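PDB 2YOY: Rbam17540 from Bacillus amyloliquefaciens, which is a copper-dependent lytic polysaccharide monooxygenase of the CBM33 family that probably cleaves cellulose by oxidation, using a bound copper ion. Local coordinates for residues A15-T20 and Q28-V33. Sequence-based numbering, arbitrary orientation.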
ATOM      1  N   ALA A  15      -1.778  -1.579 -12.672  1.00 12.59           N
ATOM      2  CA  ALA A  15      -2.195  -0.662 -13.741  1.00 15.96           C
ATOM      3  C   ALA A  15      -1.108  -0.516 -14.768  1.00 22.53           C
ATOM      4  O   ALA A  15      -1.386  -0.505 -15.961  1.00 16.25           O
ATOM      5  CB  ALA A  15      -2.565   0.680 -13.165  1.00 18.42           C
ATOM      6  N   LEU A  16       0.131  -0.374 -14.327  1.00 10.40           N
ATOM      7  CA  LEU A  16       1.265  -0.367 -15.274  1.00 11.12           C
ATOM      8  C   LEU A  16       1.397  -1.604 -16.073  1.00 13.00           C
ATOM      9  O   LEU A  16       1.644  -1.511 -17.281  1.00 13.12           O
ATOM     10  CB  LEU A  16       2.582  -0.008 -14.574  1.00  8.51           C
ATOM     11  CG  LEU A  16       2.674   1.369 -13.954  1.00  8.82           C
ATOM     12  CD1 LEU A  16       4.041   1.544 -13.326  1.00 21.88           C
ATOM     13  CD2 LEU A  16       2.449   2.515 -14.956  1.00 24.54           C
ATOM     14  N   GLU A  17       1.271  -2.804 -15.447  1.00  8.42           N
ATOM     15  CA  GLU A  17       1.425  -4.052 -16.195  1.00 11.82           C
ATOM     16  C   GLU A  17       0.225  -4.387 -17.110  1.00 13.20           C
ATOM     17  O   GLU A  17       0.372  -5.105 -18.107  1.00 17.83           O
ATOM     18  CB  GLU A  17       1.656  -5.224 -15.222  1.00  9.17           C
ATOM     19  CG  GLU A  17       3.027  -5.133 -14.545  1.00 14.25           C
ATOM     20  CD  GLU A  17       3.701  -6.422 -14.333  1.00 15.55           C
ATOM     21  OE1 GLU A  17       4.443  -6.866 -15.266  1.00 22.54           O
ATOM     22  OE2 GLU A  17       3.615  -6.967 -13.193  1.00 15.91           O
ATOM     23  N   LYS A  18      -0.928  -3.830 -16.824  1.00 13.13           N
ATOM     24  CA  LYS A  18      -2.048  -3.858 -17.784  1.00 10.97           C
ATOM     25  C   LYS A  18      -1.563  -3.337 -19.141  1.00 13.68           C
ATOM     26  O   LYS A  18      -1.885  -3.912 -20.182  1.00 16.76           O
ATOM     27  CB  LYS A  18      -3.219  -3.090 -17.224  1.00 10.07           C
ATOM     28  CG  LYS A  18      -4.355  -2.835 -18.186  1.00 16.39           C
ATOM     29  CD  LYS A  18      -5.456  -2.065 -17.466  1.00 30.89           C
ATOM     30  CE  LYS A  18      -5.916  -0.852 -18.243  1.00 28.50           C
ATOM     31  NZ  LYS A  18      -6.961  -0.104 -17.501  1.00 29.34           N
ATOM     32  N   GLN A  19      -0.763  -2.269 -19.120  1.00 19.05           N
ATOM     33  CA  GLN A  19      -0.287  -1.649 -20.352  1.00 19.96           C
ATOM     34  C   GLN A  19       0.753  -2.526 -21.046  1.00 20.71           C
ATOM     35  O   GLN A  19       0.750  -2.624 -22.281  1.00 21.49           O
ATOM     36  CB  GLN A  19       0.299  -0.259 -20.083  1.00 21.75           C
ATOM     37  CG  GLN A  19      -0.644   0.755 -19.457  1.00 38.40           C
ATOM     38  CD  GLN A  19      -1.762   1.173 -20.396  1.00 53.92           C
ATOM     39  OE1 GLN A  19      -1.545   1.368 -21.591  1.00 47.18           O
ATOM     40  NE2 GLN A  19      -2.967   1.315 -19.856  1.00 37.14           N
ATOM     41  N   THR A  20       1.651  -3.168 -20.291  1.00 16.21           N
ATOM     42  CA  THR A  20       2.722  -3.961 -20.905  1.00 15.95           C
ATOM     43  C   THR A  20       2.326  -5.410 -21.215  1.00 26.02           C
ATOM     44  O   THR A  20       2.744  -5.955 -22.255  1.00 23.64           O
ATOM     45  CB  THR A  20       4.004  -3.979 -20.037  1.00 21.88           C
ATOM     46  OG1 THR A  20       3.699  -4.506 -18.740  1.00 18.47           O
ATOM     47  CG2 THR A  20       4.554  -2.583 -19.878  1.00 34.69           C
ATOM     48  N   GLN A  28      -4.727 -11.665 -14.337  1.00 10.03           N
ATOM     49  CA  GLN A  28      -4.396 -12.995 -13.780  1.00  8.25           C
ATOM     50  C   GLN A  28      -3.410 -12.874 -12.619  1.00 17.02           C
ATOM     51  O   GLN A  28      -3.465 -13.638 -11.667  1.00 14.95           O
ATOM     52  CB  GLN A  28      -3.852 -13.935 -14.864  1.00 15.88           C
ATOM     53  CG  GLN A  28      -4.992 -14.705 -15.511  1.00 28.11           C
ATOM     54  CD  GLN A  28      -4.662 -15.304 -16.854  1.00 66.96           C
ATOM     55  OE1 GLN A  28      -3.652 -14.978 -17.492  1.00 30.73           O
ATOM     56  NE2 GLN A  28      -5.542 -16.177 -17.309  1.00 32.43           N
ATOM     57  N   LYS A  29      -2.538 -11.882 -12.706  1.00  7.91           N
ATOM     58  CA  LYS A  29      -1.452 -11.669 -11.732  1.00  7.80           C
ATOM     59  C   LYS A  29      -1.947 -10.811 -10.541  1.00 10.25           C
ATOM     60  O   LYS A  29      -1.574 -11.075  -9.406  1.00 13.08           O
ATOM     61  CB  LYS A  29      -0.255 -11.061 -12.465  1.00  6.82           C
ATOM     62  CG  LYS A  29       0.932 -10.704 -11.605  1.00 16.03           C
ATOM     63  CD  LYS A  29       2.099 -10.257 -12.486  1.00 15.97           C
ATOM     64  CE  LYS A  29       3.288  -9.849 -11.624  1.00 21.55           C
ATOM     65  NZ  LYS A  29       4.452  -9.569 -12.516  1.00 14.14           N
ATOM     66  N   TYR A  30      -2.760  -9.785 -10.796  1.00  9.53           N
ATOM     67  CA  TYR A  30      -3.129  -8.795  -9.791  1.00  6.07           C
ATOM     68  C   TYR A  30      -4.613  -8.810  -9.386  1.00  9.88           C
ATOM     69  O   TYR A  30      -4.975  -8.244  -8.334  1.00 10.10           O
ATOM     70  CB  TYR A  30      -2.857  -7.357 -10.329  1.00 11.24           C
ATOM     71  CG  TYR A  30      -1.409  -7.012 -10.544  1.00 11.00           C
ATOM     72  CD1 TYR A  30      -0.763  -7.293 -11.757  1.00  9.04           C
ATOM     73  CD2 TYR A  30      -0.662  -6.398  -9.520  1.00  9.08           C
ATOM     74  CE1 TYR A  30       0.578  -6.966 -11.945  1.00 12.46           C
ATOM     75  CE2 TYR A  30       0.670  -6.077  -9.685  1.00  7.56           C
ATOM     76  CZ  TYR A  30       1.295  -6.382 -10.890  1.00  6.12           C
ATOM     77  OH  TYR A  30       2.622  -6.080 -11.066  1.00 10.96           O
ATOM     78  N   GLY A  31      -5.468  -9.394 -10.227  1.00 10.68           N
ATOM     79  CA  GLY A  31      -6.912  -9.214 -10.136  1.00  6.08           C
ATOM     80  C   GLY A  31      -7.416  -7.888 -10.651  1.00  8.16           C
ATOM     81  O   GLY A  31      -6.685  -7.157 -11.314  1.00  9.14           O
ATOM     82  N   SER A  32      -8.671  -7.572 -10.362  1.00 10.26           N
ATOM     83  CA  SER A  32      -9.351  -6.450 -10.985  1.00 11.12           C
ATOM     84  C   SER A  32      -8.867  -5.036 -10.630  1.00 15.72           C
ATOM     85  O   SER A  32      -9.303  -4.035 -11.252  1.00 12.08           O
ATOM     86  CB  SER A  32     -10.851  -6.546 -10.695  1.00 12.47           C
ATOM     87  OG  SER A  32     -11.096  -6.503  -9.294  1.00 13.39           O
ATOM     88  N   VAL A  33      -7.972  -4.932  -9.648  1.00 10.99           N
ATOM     89  CA  VAL A  33      -7.382  -3.658  -9.325  1.00 10.16           C
ATOM     90  C   VAL A  33      -6.666  -2.998 -10.491  1.00 14.29           C
ATOM     91  O   VAL A  33      -6.474  -1.801 -10.449  1.00 11.71           O
ATOM     92  CB  VAL A  33      -6.433  -3.778  -8.089  1.00 13.08           C
ATOM     93  CG1 VAL A  33      -5.142  -4.537  -8.434  1.00 13.42           C
ATOM     94  CG2 VAL A  33      -6.129  -2.406  -7.531  1.00 11.92           C
TER
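K29 swings its CG away from its own amide nitrogen (chi1 177°) and runs on fully extended to NZ, while E17 bends at chi2 (-143°) to bring its carboxylate across the path of that chain. The two belong to two successive helices, 10-21 and 23-30, joined by a tight turn, which pack beside the beta-sandwich core of the monooxygenase fold, well away from the copper bound by H1 and H98. On helix 10-21 the contact rests mainly on one atom, OE2 of E17, which takes the ammonium of K29 in a salt bridge, OE2 to NZ 2.8 Å, through its syn lone pair, and the phenol of Y30 through its anti lone pair. The phenol bond is short: OH of Y30 lies 2.5 Å from OE2 of E17. Two donors from consecutive residues thus grip a single carboxylate oxygen, and the lysine charge probably helps keep the acid ionised. The carboxylate meets the Y30 ring at its edge, near the ring plane, with the two planes 82° apart. Carbon contact is slight, CB of E17 resting 3.9 Å from CE1 of Y30. Elsewhere the buried tyrosine ring meets W78 and touches M13 of the first helix, and V79 lies against both E17 and K29. A second ionic link, K18 to D35, joins helix 10-21 to the chain beyond the second helix. On the lysine, the methylene beside the charge also closes on the acid, with CE of K29 3.3 Å from OE2 of E17.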